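Local coordinates for protein predicted acyltransferase with acyl-CoA N-acyltransferase domain (Escherichia coli, PDB 4RS2) that binds coenzyme A and is probably a GNAT-family N-acyltransferase, whose overexpression suppresses gene silencing by small RNAs, at residues 123-128 with 172-177; 32-37 with 70-75; 60-65 with 106-111; 136-141 with 158-163. All blocks are in the same frame, centred on the assembly; numbering follows the deposited sequence. Where two conformers were deposited one is given.

Contact 1: residues 123-128 with 172-177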
# COMPACT_ATOMS: atom_id res chain seq x y z
N ALA A 123 5.35 -9.16 7.33
CA ALA A 123 6.14 -8.16 6.63
C ALA A 123 5.35 -7.55 5.47
O ALA A 123 4.47 -8.19 4.91
CB ALA A 123 7.43 -8.75 6.12
N VAL A 124 5.77 -6.36 5.10
CA VAL A 124 5.18 -5.60 4.03
C VAL A 124 6.27 -5.11 3.11
O VAL A 124 7.25 -4.53 3.57
CB VAL A 124 4.40 -4.38 4.56
CG1 VAL A 124 3.77 -3.66 3.38
CG2 VAL A 124 3.34 -4.84 5.54
N VAL A 125 6.12 -5.37 1.82
CA VAL A 125 7.06 -4.80 0.84
C VAL A 125 6.35 -3.71 0.06
O VAL A 125 5.10 -3.68 0.03
CB VAL A 125 7.66 -5.85 -0.13
CG1 VAL A 125 8.36 -6.93 0.65
CG2 VAL A 125 6.60 -6.47 -1.04
N THR A 126 7.12 -2.85 -0.57
CA THR A 126 6.56 -1.84 -1.45
C THR A 126 7.63 -1.39 -2.43
O THR A 126 8.83 -1.63 -2.24
CB THR A 126 5.96 -0.64 -0.67
OG1 THR A 126 5.06 0.09 -1.50
CG2 THR A 126 7.09 0.31 -0.15
N LEU A 127 7.17 -0.77 -3.51
CA LEU A 127 8.04 -0.28 -4.56
C LEU A 127 7.76 1.19 -4.77
O LEU A 127 6.64 1.57 -5.13
CB LEU A 127 7.79 -1.06 -5.84
CG LEU A 127 8.72 -0.76 -7.00
CD1 LEU A 127 10.14 -1.27 -6.71
CD2 LEU A 127 8.20 -1.48 -8.24
N GLY A 128 8.76 2.04 -4.55
CA GLY A 128 8.56 3.46 -4.64
C GLY A 128 9.77 4.22 -4.18
O GLY A 128 10.79 3.65 -3.84
N GLY A 172 15.61 -13.70 -1.22
CA GLY A 172 15.28 -14.09 -2.57
C GLY A 172 14.21 -13.27 -3.26
O GLY A 172 13.98 -12.12 -2.92
N LEU A 173 13.55 -13.90 -4.22
CA LEU A 173 12.56 -13.25 -5.04
C LEU A 173 11.21 -13.18 -4.37
O LEU A 173 10.60 -14.21 -4.02
CB LEU A 173 12.44 -13.96 -6.39
CG LEU A 173 11.31 -13.44 -7.29
CD1 LEU A 173 11.56 -12.02 -7.75
CD2 LEU A 173 11.23 -14.38 -8.47
N VAL A 174 10.72 -11.94 -4.22
CA VAL A 174 9.42 -11.66 -3.68
C VAL A 174 8.52 -11.48 -4.89
O VAL A 174 8.72 -10.56 -5.68
CB VAL A 174 9.42 -10.38 -2.82
CG1 VAL A 174 8.02 -10.07 -2.35
CG2 VAL A 174 10.44 -10.50 -1.69
N GLU A 175 7.52 -12.35 -5.03
CA GLU A 175 6.61 -12.31 -6.17
C GLU A 175 5.25 -11.73 -5.83
O GLU A 175 4.58 -12.18 -4.89
CB GLU A 175 6.44 -13.72 -6.72
CG GLU A 175 7.59 -14.19 -7.61
CD GLU A 175 7.32 -13.97 -9.09
OE1 GLU A 175 7.06 -12.85 -9.53
OE2 GLU A 175 7.38 -14.96 -9.81
N TYR A 176 4.85 -10.73 -6.61
CA TYR A 176 3.53 -10.12 -6.49
C TYR A 176 2.58 -10.95 -7.38
O TYR A 176 3.00 -11.78 -8.18
CB TYR A 176 3.52 -8.69 -6.99
CG TYR A 176 4.16 -7.61 -6.14
CD1 TYR A 176 5.53 -7.55 -5.97
CD2 TYR A 176 3.40 -6.58 -5.61
CE1 TYR A 176 6.12 -6.53 -5.22
CE2 TYR A 176 3.97 -5.57 -4.87
CZ TYR A 176 5.34 -5.54 -4.67
OH TYR A 176 5.96 -4.54 -3.99
N HIS A 177 1.29 -10.71 -7.23
CA HIS A 177 0.33 -11.36 -8.09
C HIS A 177 0.54 -10.89 -9.53
O HIS A 177 1.04 -9.77 -9.78
CB HIS A 177 -1.04 -10.95 -7.64
CG HIS A 177 -2.12 -11.69 -8.33
ND1 HIS A 177 -2.74 -11.20 -9.46
CD2 HIS A 177 -2.65 -12.91 -8.11
CE1 HIS A 177 -3.64 -12.07 -9.87
NE2 HIS A 177 -3.60 -13.12 -9.07
O HOH W 1 4.44 -2.23 -4.10
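Val125 and Tyr176 carry most of this contact, with Val174 beside them. The two backbones are well separated: the nearest CA atoms, those of Val125 and Val174, are 8.5 Å apart. The bridge is made by side chains reaching across, chiefly to each other. Val125 reaches toward 172-177 with one branch. Its CG2 lies 3.6 Å from Tyr176 OH and 4.0 Å from Tyr176 CZ. The methyl meets the phenol end of the ring obliquely, and the two side chains slide past each other in opposite directions. The same CG2 touches Val174 CG1 at 4.1 Å, so one methyl serves both partners. A chi1 of 176° puts CG1 of Val174 in this place.

The phenol oxygen continues past Val125 to the backbone of the strand and lies 3.8 Å from Thr126 CA. A water is hydrogen-bonded to Tyr176 OH at 2.8 Å. The same water accepts a weak hydrogen bond from Leu127 N at 3.2 Å. Phe157, on the neighbouring strand 157-161, touches Val125, Val174 and Tyr176. Trp150 and Phe180 also meet the tyrosine ring.

No direct hydrogen bond links the segments. Strands 123-127 and 172-175 belong to one sheet without being paired to each other. The meeting is chiefly apolar, so van der Waals packing dominates. The polar link from the phenol oxygen to the strand runs through water and is weak at Leu127 N.

Contact 2: residues 32-37 with 70-75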
# COMPACT_ATOMS: atom_id res chain seq x y z
N ALA A 32 -12.17 6.53 -8.82
CA ALA A 32 -12.09 7.89 -9.28
C ALA A 32 -10.86 8.54 -8.69
O ALA A 32 -10.16 9.28 -9.38
CB ALA A 32 -13.35 8.66 -8.95
N LEU A 33 -10.61 8.29 -7.41
CA LEU A 33 -9.40 8.81 -6.78
C LEU A 33 -8.12 8.33 -7.48
O LEU A 33 -7.19 9.12 -7.72
CB LEU A 33 -9.35 8.40 -5.31
CG LEU A 33 -8.08 8.77 -4.57
CD1 LEU A 33 -7.92 10.28 -4.38
CD2 LEU A 33 -8.13 8.06 -3.24
N LEU A 34 -8.08 7.04 -7.81
CA LEU A 34 -6.88 6.49 -8.43
C LEU A 34 -6.69 7.02 -9.84
O LEU A 34 -5.56 7.30 -10.25
CB LEU A 34 -6.92 4.94 -8.42
CG LEU A 34 -6.89 4.36 -6.98
CD1 LEU A 34 -7.05 2.86 -7.01
CD2 LEU A 34 -5.64 4.75 -6.24
N ARG A 35 -7.77 7.20 -10.58
CA ARG A 35 -7.64 7.74 -11.93
C ARG A 35 -7.18 9.17 -11.98
O ARG A 35 -6.46 9.57 -12.92
CB ARG A 35 -8.95 7.60 -12.68
CG ARG A 35 -9.29 6.18 -13.02
CD ARG A 35 -10.57 6.02 -13.83
NE ARG A 35 -10.76 4.61 -14.17
CZ ARG A 35 -10.34 4.02 -15.29
NH1 ARG A 35 -9.76 4.73 -16.25
NH2 ARG A 35 -10.53 2.72 -15.45
N ARG A 36 -7.59 9.94 -10.99
CA ARG A 36 -7.24 11.35 -10.95
C ARG A 36 -5.88 11.62 -10.30
O ARG A 36 -5.28 12.64 -10.60
CB ARG A 36 -8.35 12.20 -10.31
CG ARG A 36 -8.62 12.03 -8.83
CD ARG A 36 -9.67 13.07 -8.38
NE ARG A 36 -10.01 12.91 -6.96
CZ ARG A 36 -10.98 12.12 -6.49
NH1 ARG A 36 -11.75 11.40 -7.31
NH2 ARG A 36 -11.20 12.05 -5.19
N SER A 37 -5.39 10.67 -9.50
CA SER A 37 -4.16 10.83 -8.72
C SER A 37 -2.87 10.36 -9.37
O SER A 37 -1.80 10.84 -9.01
CB SER A 37 -4.28 10.11 -7.39
OG SER A 37 -5.29 10.72 -6.61
N ILE A 70 -11.11 10.13 -0.13
CA ILE A 70 -10.08 11.13 -0.35
C ILE A 70 -8.68 10.54 -0.15
O ILE A 70 -7.67 11.22 -0.34
CB ILE A 70 -10.26 12.32 0.63
CG1 ILE A 70 -10.11 11.90 2.12
CG2 ILE A 70 -11.64 12.94 0.48
CD1 ILE A 70 -9.95 13.01 3.14
N GLY A 71 -8.62 9.27 0.22
CA GLY A 71 -7.34 8.60 0.35
C GLY A 71 -7.50 7.10 0.32
O GLY A 71 -8.56 6.58 0.67
N TYR A 72 -6.43 6.41 -0.05
CA TYR A 72 -6.50 4.99 -0.18
C TYR A 72 -5.17 4.33 -0.08
O TYR A 72 -4.17 4.87 -0.58
CB TYR A 72 -7.10 4.63 -1.54
CG TYR A 72 -7.39 3.14 -1.74
CD1 TYR A 72 -8.35 2.48 -1.01
CD2 TYR A 72 -6.73 2.42 -2.71
CE1 TYR A 72 -8.62 1.14 -1.23
CE2 TYR A 72 -7.03 1.09 -2.94
CZ TYR A 72 -7.96 0.45 -2.20
OH TYR A 72 -8.23 -0.91 -2.45
N VAL A 73 -5.16 3.15 0.53
CA VAL A 73 -3.96 2.27 0.49
C VAL A 73 -4.44 0.84 0.41
O VAL A 73 -5.48 0.49 0.99
CB VAL A 73 -2.99 2.47 1.66
CG1 VAL A 73 -3.64 2.08 3.00
CG2 VAL A 73 -1.68 1.69 1.40
N ALA A 74 -3.73 0.03 -0.39
CA ALA A 74 -4.08 -1.36 -0.56
C ALA A 74 -2.86 -2.27 -0.41
O ALA A 74 -1.69 -1.88 -0.54
CB ALA A 74 -4.72 -1.60 -1.91
N PHE A 75 -3.18 -3.52 -0.11
CA PHE A 75 -2.20 -4.56 0.13
C PHE A 75 -2.67 -5.81 -0.58
O PHE A 75 -3.88 -6.09 -0.61
CB PHE A 75 -2.11 -4.85 1.63
CG PHE A 75 -1.71 -3.66 2.45
CD1 PHE A 75 -0.37 -3.36 2.69
CD2 PHE A 75 -2.69 -2.83 3.00
CE1 PHE A 75 -0.03 -2.28 3.46
CE2 PHE A 75 -2.32 -1.72 3.75
CZ PHE A 75 -0.98 -1.45 3.96
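Leu33 and Tyr72 meet where helix 32-37 passes over strand 70-75 nearly at a right angle, with a signed crossing of -94° and the axes 9.0 Å apart at their closest. Leu33 points toward the strand. Its chi1 of 175° swings CG over the strand, and the next torsion lowers CD2 onto the backbone. CD2 lies 3.7 Å from Gly71 N and 4.0 Å from Tyr72 CB. The methyl thus rests on the peptide between Ile70 and Gly71.

Leu34 leaves the helix beside the strand and bends in to bring CD1 within 4.3 Å of Tyr72 CD2, meeting the ring obliquely. The Tyr72 side chain is also touched by Val47 of helix 42-53, and its hydroxyl is hydrogen-bonded to Glu22. Pro92, Ala44 and Val47 also touch Leu34. Every touching residue is buried.

Within the helix, Ser37 OG donates to Leu33 O at 2.7 Å. The hydroxyl approaches 32° out of the carbonyl plane. This bond ties the side chain of Ser37, a residue of the coenzyme A pocket, back to the turn that carries Leu33.

Ile70 and Gly71 both face Ala62 on the neighbouring strand 58-63, which makes a classic beta bulge. A helix laid across the central antiparallel strands in this way is characteristic of the GNAT fold.

Contact 3: residues 60-65 with 106-111. With COA (coenzyme A), chain C.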
# COMPACT_ATOMS: atom_id res chain seq x y z
N LEU A 60 -7.70 0.26 2.81
CA LEU A 60 -8.15 1.23 3.78
C LEU A 60 -8.44 2.48 3.04
O LEU A 60 -7.66 2.88 2.15
CB LEU A 60 -7.09 1.53 4.86
CG LEU A 60 -6.60 0.42 5.79
CD1 LEU A 60 -5.78 1.05 6.90
CD2 LEU A 60 -7.72 -0.37 6.40
N VAL A 61 -9.58 3.09 3.38
CA VAL A 61 -9.96 4.36 2.80
C VAL A 61 -9.92 5.44 3.84
O VAL A 61 -10.16 5.18 5.02
CB VAL A 61 -11.40 4.38 2.18
CG1 VAL A 61 -11.50 3.49 0.96
CG2 VAL A 61 -12.45 4.00 3.19
N ALA A 62 -9.59 6.64 3.39
CA ALA A 62 -9.75 7.85 4.19
C ALA A 62 -10.94 8.54 3.53
O ALA A 62 -11.03 8.65 2.29
CB ALA A 62 -8.54 8.74 4.12
N THR A 63 -11.88 9.03 4.33
CA THR A 63 -13.07 9.69 3.79
C THR A 63 -13.29 11.05 4.44
O THR A 63 -12.81 11.28 5.53
CB THR A 63 -14.33 8.84 3.98
OG1 THR A 63 -14.57 8.69 5.38
CG2 THR A 63 -14.17 7.50 3.31
N ASP A 64 -13.92 11.94 3.70
CA ASP A 64 -14.19 13.28 4.21
C ASP A 64 -15.49 13.23 4.95
O ASP A 64 -16.12 12.16 5.04
CB ASP A 64 -14.20 14.34 3.08
CG ASP A 64 -15.40 14.19 2.14
OD1 ASP A 64 -16.33 13.40 2.44
OD2 ASP A 64 -15.39 14.88 1.08
N ASP A 65 -15.91 14.37 5.51
CA ASP A 65 -17.15 14.43 6.30
C ASP A 65 -18.40 13.90 5.57
O ASP A 65 -19.31 13.39 6.23
CB ASP A 65 -17.39 15.85 6.87
CG ASP A 65 -17.39 16.94 5.79
OD1 ASP A 65 -17.44 16.63 4.58
OD2 ASP A 65 -17.35 18.14 6.18
N ARG A 106 0.75 9.13 5.75
CA ARG A 106 1.39 8.59 6.93
C ARG A 106 0.42 7.77 7.77
O ARG A 106 0.74 6.65 8.18
CB ARG A 106 1.99 9.70 7.79
CG ARG A 106 2.64 9.22 9.07
CD ARG A 106 3.39 10.36 9.74
NE ARG A 106 4.69 10.63 9.13
CZ ARG A 106 5.78 9.91 9.37
NH1 ARG A 106 5.73 8.87 10.19
NH2 ARG A 106 6.92 10.21 8.80
N GLN A 107 -0.75 8.33 8.03
CA GLN A 107 -1.78 7.62 8.80
C GLN A 107 -2.28 6.35 8.13
O GLN A 107 -2.49 5.35 8.80
CB GLN A 107 -2.94 8.55 9.10
CG GLN A 107 -2.55 9.67 10.04
CD GLN A 107 -3.55 10.82 10.12
OE1 GLN A 107 -4.34 11.06 9.19
NE2 GLN A 107 -3.49 11.56 11.21
N LEU A 108 -2.53 6.41 6.83
CA LEU A 108 -3.00 5.23 6.12
C LEU A 108 -1.98 4.09 6.17
O LEU A 108 -2.32 2.92 6.40
CB LEU A 108 -3.28 5.60 4.66
CG LEU A 108 -4.56 6.38 4.39
CD1 LEU A 108 -4.54 7.02 3.03
CD2 LEU A 108 -5.73 5.44 4.50
N VAL A 109 -0.73 4.43 5.96
CA VAL A 109 0.30 3.41 6.02
C VAL A 109 0.43 2.86 7.45
O VAL A 109 0.50 1.64 7.66
CB VAL A 109 1.65 3.97 5.52
CG1 VAL A 109 2.78 2.94 5.67
CG2 VAL A 109 1.50 4.40 4.07
N TYR A 110 0.45 3.74 8.43
CA TYR A 110 0.59 3.29 9.81
C TYR A 110 -0.54 2.35 10.21
O TYR A 110 -0.31 1.29 10.77
CB TYR A 110 0.66 4.46 10.83
CG TYR A 110 0.87 3.95 12.23
CD1 TYR A 110 2.14 3.68 12.70
CD2 TYR A 110 -0.20 3.69 13.07
CE1 TYR A 110 2.35 3.16 13.97
CE2 TYR A 110 0.00 3.19 14.35
CZ TYR A 110 1.28 2.93 14.79
OH TYR A 110 1.51 2.43 16.08
N GLU A 111 -1.78 2.77 9.92
CA GLU A 111 -2.94 1.96 10.29
C GLU A 111 -2.96 0.67 9.50
O GLU A 111 -3.34 -0.37 10.02
CB GLU A 111 -4.27 2.72 10.12
CG GLU A 111 -5.48 1.84 10.44
CD GLU A 111 -6.78 2.60 10.70
OE1 GLU A 111 -6.76 3.83 10.97
OE2 GLU A 111 -7.85 1.94 10.65
N1A COA C . 8.45 12.51 -1.78
C2A COA C . 8.97 12.42 -0.53
N3A COA C . 8.23 12.61 0.58
C4A COA C . 6.90 12.88 0.47
C5A COA C . 6.28 13.00 -0.84
C6A COA C . 7.14 12.78 -2.00
N6A COA C . 6.59 12.86 -3.24
N7A COA C . 4.98 13.29 -0.65
C8A COA C . 4.79 13.35 0.69
N9A COA C . 5.93 13.15 1.34
C1B COA C . 6.11 13.11 2.79
C2B COA C . 5.55 14.29 3.55
O2B COA C . 6.39 15.45 3.47
C3B COA C . 5.44 13.71 4.94
O3B COA C . 6.74 13.67 5.55
P3B COA C . 6.94 13.41 7.13
O7A COA C . 5.62 12.93 7.71
O8A COA C . 8.06 12.45 7.26
O9A COA C . 7.33 14.75 7.65
C4B COA C . 5.01 12.27 4.66
O4B COA C . 5.35 12.00 3.29
C5B COA C . 3.53 12.03 4.88
O5B COA C . 2.78 13.04 4.19
P1A COA C . 1.18 13.05 4.09
O1A COA C . 0.66 14.44 4.27
O2A COA C . 0.69 11.90 4.93
O3A COA C . 0.93 12.62 2.55
P2A COA C . 0.56 13.53 1.28
O4A COA C . -0.76 14.16 1.43
O5A COA C . 1.69 14.47 0.94
O6A COA C . 0.41 12.36 0.19
CBP COA C . 1.11 10.96 -1.66
CCP COA C . 1.54 11.75 -0.44
CDP COA C . 2.33 10.36 -2.35
CEP COA C . 0.20 9.86 -1.17
CAP COA C . 0.37 11.94 -2.60
OAP COA C . 1.23 13.02 -3.01
C9P COA C . -0.24 11.29 -3.82
O9P COA C . -1.33 10.70 -3.78
N8P COA C . 0.44 11.46 -4.95
C7P COA C . -0.07 10.99 -6.22
C6P COA C . 0.27 9.52 -6.41
C5P COA C . 1.77 9.38 -6.57
O5P COA C . 2.46 8.98 -5.65
N4P COA C . 2.26 9.71 -7.75
C3P COA C . 3.66 9.50 -8.10
C2P COA C . 3.77 8.75 -9.42
S1P COA C . 5.10 7.52 -9.36
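Helix 104-118 of the GNAT fold packs on strand 58-63 here, and its first turns also hold the phosphates of coenzyme A. Leu60 and Leu108 form the apolar core of the packing. The helix and strand directions are 147° apart, and the segment axes come within 9.3 Å. Leu108 reaches in with its far end, placing CD2 4.2 Å from Leu60 CB. The same methyl is 4.4 Å from Ala62 CB, so it sits over the strand between these two residues. Leu60 CD1 reaches further along the helix to Glu111 CG, at 3.6 Å. It is the aliphatic part of the glutamate that the leucine meets, slanting across the chain. Val73 of the adjacent strand touches both Leu60 and Leu108.

Binding of the pyrophosphate by backbone N-H groups near the start of this helix is a GNAT hallmark. Arg106 N donates to O2A of coenzyme A at 2.9 Å, nearly straight at 169°. Gly101 N and Gly103 N also bond the cofactor.

The Arg106 side chain turns to the 3'-phosphate through a bend at chi3 (-79°). The phosphorus lies in the guanidinium plane, at its edge. NE donates to O7A at 2.9 Å, and NH2 donates to O8A, also at 2.9 Å. NH2 makes a further, weak bond to O7A. Arg135 O is another partner of NH2.

Contact 4: residues 136-141 with 158-163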
# COMPACT_ATOMS: atom_id res chain seq x y z
N PHE A 136 8.30 6.08 6.77
CA PHE A 136 7.34 5.23 7.43
C PHE A 136 8.00 3.95 7.97
O PHE A 136 7.33 3.01 8.35
CB PHE A 136 6.21 4.88 6.48
CG PHE A 136 5.64 6.06 5.71
CD1 PHE A 136 5.36 7.27 6.36
CD2 PHE A 136 5.32 5.95 4.38
CE1 PHE A 136 4.82 8.35 5.67
CE2 PHE A 136 4.79 7.02 3.67
CZ PHE A 136 4.53 8.23 4.33
N GLY A 137 9.32 3.91 7.94
CA GLY A 137 10.01 2.76 8.48
C GLY A 137 10.46 1.72 7.51
O GLY A 137 11.10 0.77 7.90
N PHE A 138 10.22 1.92 6.23
CA PHE A 138 10.66 0.96 5.24
C PHE A 138 12.16 1.01 5.05
O PHE A 138 12.78 2.09 5.10
CB PHE A 138 9.96 1.20 3.89
CG PHE A 138 8.54 0.70 3.84
CD1 PHE A 138 7.52 1.44 4.39
CD2 PHE A 138 8.25 -0.53 3.28
CE1 PHE A 138 6.23 0.98 4.38
CE2 PHE A 138 6.97 -1.00 3.28
CZ PHE A 138 5.95 -0.25 3.86
N GLU A 139 12.76 -0.16 4.82
CA GLU A 139 14.19 -0.27 4.58
C GLU A 139 14.41 -0.80 3.17
O GLU A 139 13.52 -1.41 2.60
CB GLU A 139 14.78 -1.26 5.58
CG GLU A 139 14.75 -0.78 7.00
CD GLU A 139 14.97 -1.90 7.98
OE1 GLU A 139 14.66 -3.09 7.64
OE2 GLU A 139 15.42 -1.59 9.09
N LEU A 140 15.61 -0.59 2.63
CA LEU A 140 15.91 -1.10 1.28
C LEU A 140 15.94 -2.62 1.31
O LEU A 140 16.64 -3.23 2.11
CB LEU A 140 17.25 -0.57 0.75
CG LEU A 140 17.19 0.77 0.09
CD1 LEU A 140 18.62 1.20 -0.23
CD2 LEU A 140 16.35 0.66 -1.18
N ALA A 141 15.14 -3.24 0.45
CA ALA A 141 15.04 -4.68 0.43
C ALA A 141 16.37 -5.35 0.07
O ALA A 141 16.67 -6.42 0.58
CB ALA A 141 13.95 -5.09 -0.54
N GLN A 158 11.46 -1.97 -1.31
CA GLN A 158 11.64 -1.80 0.14
C GLN A 158 10.78 -2.74 0.97
O GLN A 158 9.83 -3.33 0.49
CB GLN A 158 11.30 -0.34 0.50
CG GLN A 158 12.27 0.69 -0.12
CD GLN A 158 11.73 2.09 -0.15
OE1 GLN A 158 11.76 2.81 0.83
NE2 GLN A 158 11.22 2.49 -1.31
N VAL A 159 11.16 -2.86 2.24
CA VAL A 159 10.49 -3.78 3.14
C VAL A 159 10.36 -3.18 4.54
O VAL A 159 11.22 -2.40 5.00
CB VAL A 159 11.26 -5.12 3.20
CG1 VAL A 159 12.64 -4.92 3.80
CG2 VAL A 159 10.45 -6.17 3.95
N HIS A 160 9.25 -3.52 5.18
CA HIS A 160 8.96 -3.13 6.56
C HIS A 160 8.54 -4.39 7.30
O HIS A 160 7.50 -4.95 7.03
CB HIS A 160 7.82 -2.09 6.61
CG HIS A 160 7.72 -1.36 7.92
ND1 HIS A 160 7.64 -1.98 9.15
CD2 HIS A 160 7.65 -0.02 8.18
CE1 HIS A 160 7.58 -1.07 10.11
NE2 HIS A 160 7.56 0.13 9.55
N ARG A 161 9.34 -4.82 8.27
CA ARG A 161 8.99 -5.99 9.05
C ARG A 161 7.85 -5.62 9.98
O ARG A 161 7.75 -4.47 10.41
CB ARG A 161 10.19 -6.41 9.90
CG ARG A 161 10.52 -5.50 11.07
CD ARG A 161 11.87 -5.89 11.63
NE ARG A 161 12.93 -5.42 10.76
CZ ARG A 161 14.24 -5.53 11.01
NH1 ARG A 161 14.66 -6.20 12.10
NH2 ARG A 161 15.13 -5.01 10.14
N LEU A 162 7.03 -6.60 10.33
CA LEU A 162 5.98 -6.41 11.33
C LEU A 162 6.32 -7.07 12.66
O LEU A 162 5.60 -6.89 13.64
CB LEU A 162 4.65 -6.90 10.81
CG LEU A 162 4.19 -6.15 9.54
CD1 LEU A 162 2.83 -6.66 9.08
CD2 LEU A 162 4.11 -4.65 9.84
N ALA A 163 7.39 -7.86 12.69
CA ALA A 163 7.89 -8.52 13.89
C ALA A 163 9.39 -8.33 13.77
O ALA A 163 9.91 -8.26 12.65
CB ALA A 163 7.53 -9.99 13.91
O HOH W 2 13.90 2.85 2.61
O HOH W 3 11.85 -3.56 8.67
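Phe138 and His160 cross at about a right angle. The histidine directs its edge at the phenylalanine face, giving a T-shaped pair with planes at 78° and centroids 5.3 Å apart. Closer still is His160 CB, 3.7 Å from the centroid of the Phe138 ring. This CH-pi contact lies over the ring centre. His160 CG stands anti to the backbone N (chi1 -164°), which holds the imidazole above that same face, offset and farther out, next to Gly137. Gly137 O lies over one imidazole face, while Phe136 O is at the edge, 3.1 Å from His160 CD2. His160 ND1 donates to Arg161 O at 2.8 Å. The oxygen lies in the ring plane, though ND1 stands above the carbonyl plane; the bond would restrain the ring's rotation.

Gly137 has positive phi and closes a Schellman motif ending the preceding helix. The chain then enters the short strand 139-140, antiparallel to 157-161. Glu139 and Val159 form a hydrogen-bonded pair: Glu139 N donates to Val159 O at 2.7 Å, and Val159 N donates back to Glu139 O at 2.8 Å.

Glu139 and Arg161 cross obliquely above the Val159 side of the sheet. Arg161 NH2 meets the syn lone pair of Glu139 OE1 at 3.2 Å in a salt bridge, with the carboxylate and guanidinium planes 72° apart. A water gives a hydrogen bond to Glu139 OE1 and accepts from Arg161 N and NE. His144 also bonds OE1, and Arg161 NH1 bonds Asp164 O. A second water bridges Phe138 O and Gln158 OE1, while Gln158 NE2 is held by Ala156 O.

All four contacts reach one mixed sheet. Contacts 2 and 3 alternate along the chain, their centres about 11 Å apart. They use neighbouring, paired strands, 69-80 and 58-63, each packed against a different helix. Contacts 4 and 1 come later, also about 11 Å apart, with contact 4 between the segments of contact 1. They meet through backbone bonds between strands 123-127 and 157-161. Centres of the two groups are about 19 to 22 Å apart; contact 1 lies across the chain's centre from contacts 2 and 3. Phe75 touches Val124 between contacts 2 and 1. Phe136 of contact 4 packs on Arg106 of contact 3. Ser37, Arg106 and Phe136 bring contacts 2, 3 and 4 to the coenzyme A pocket.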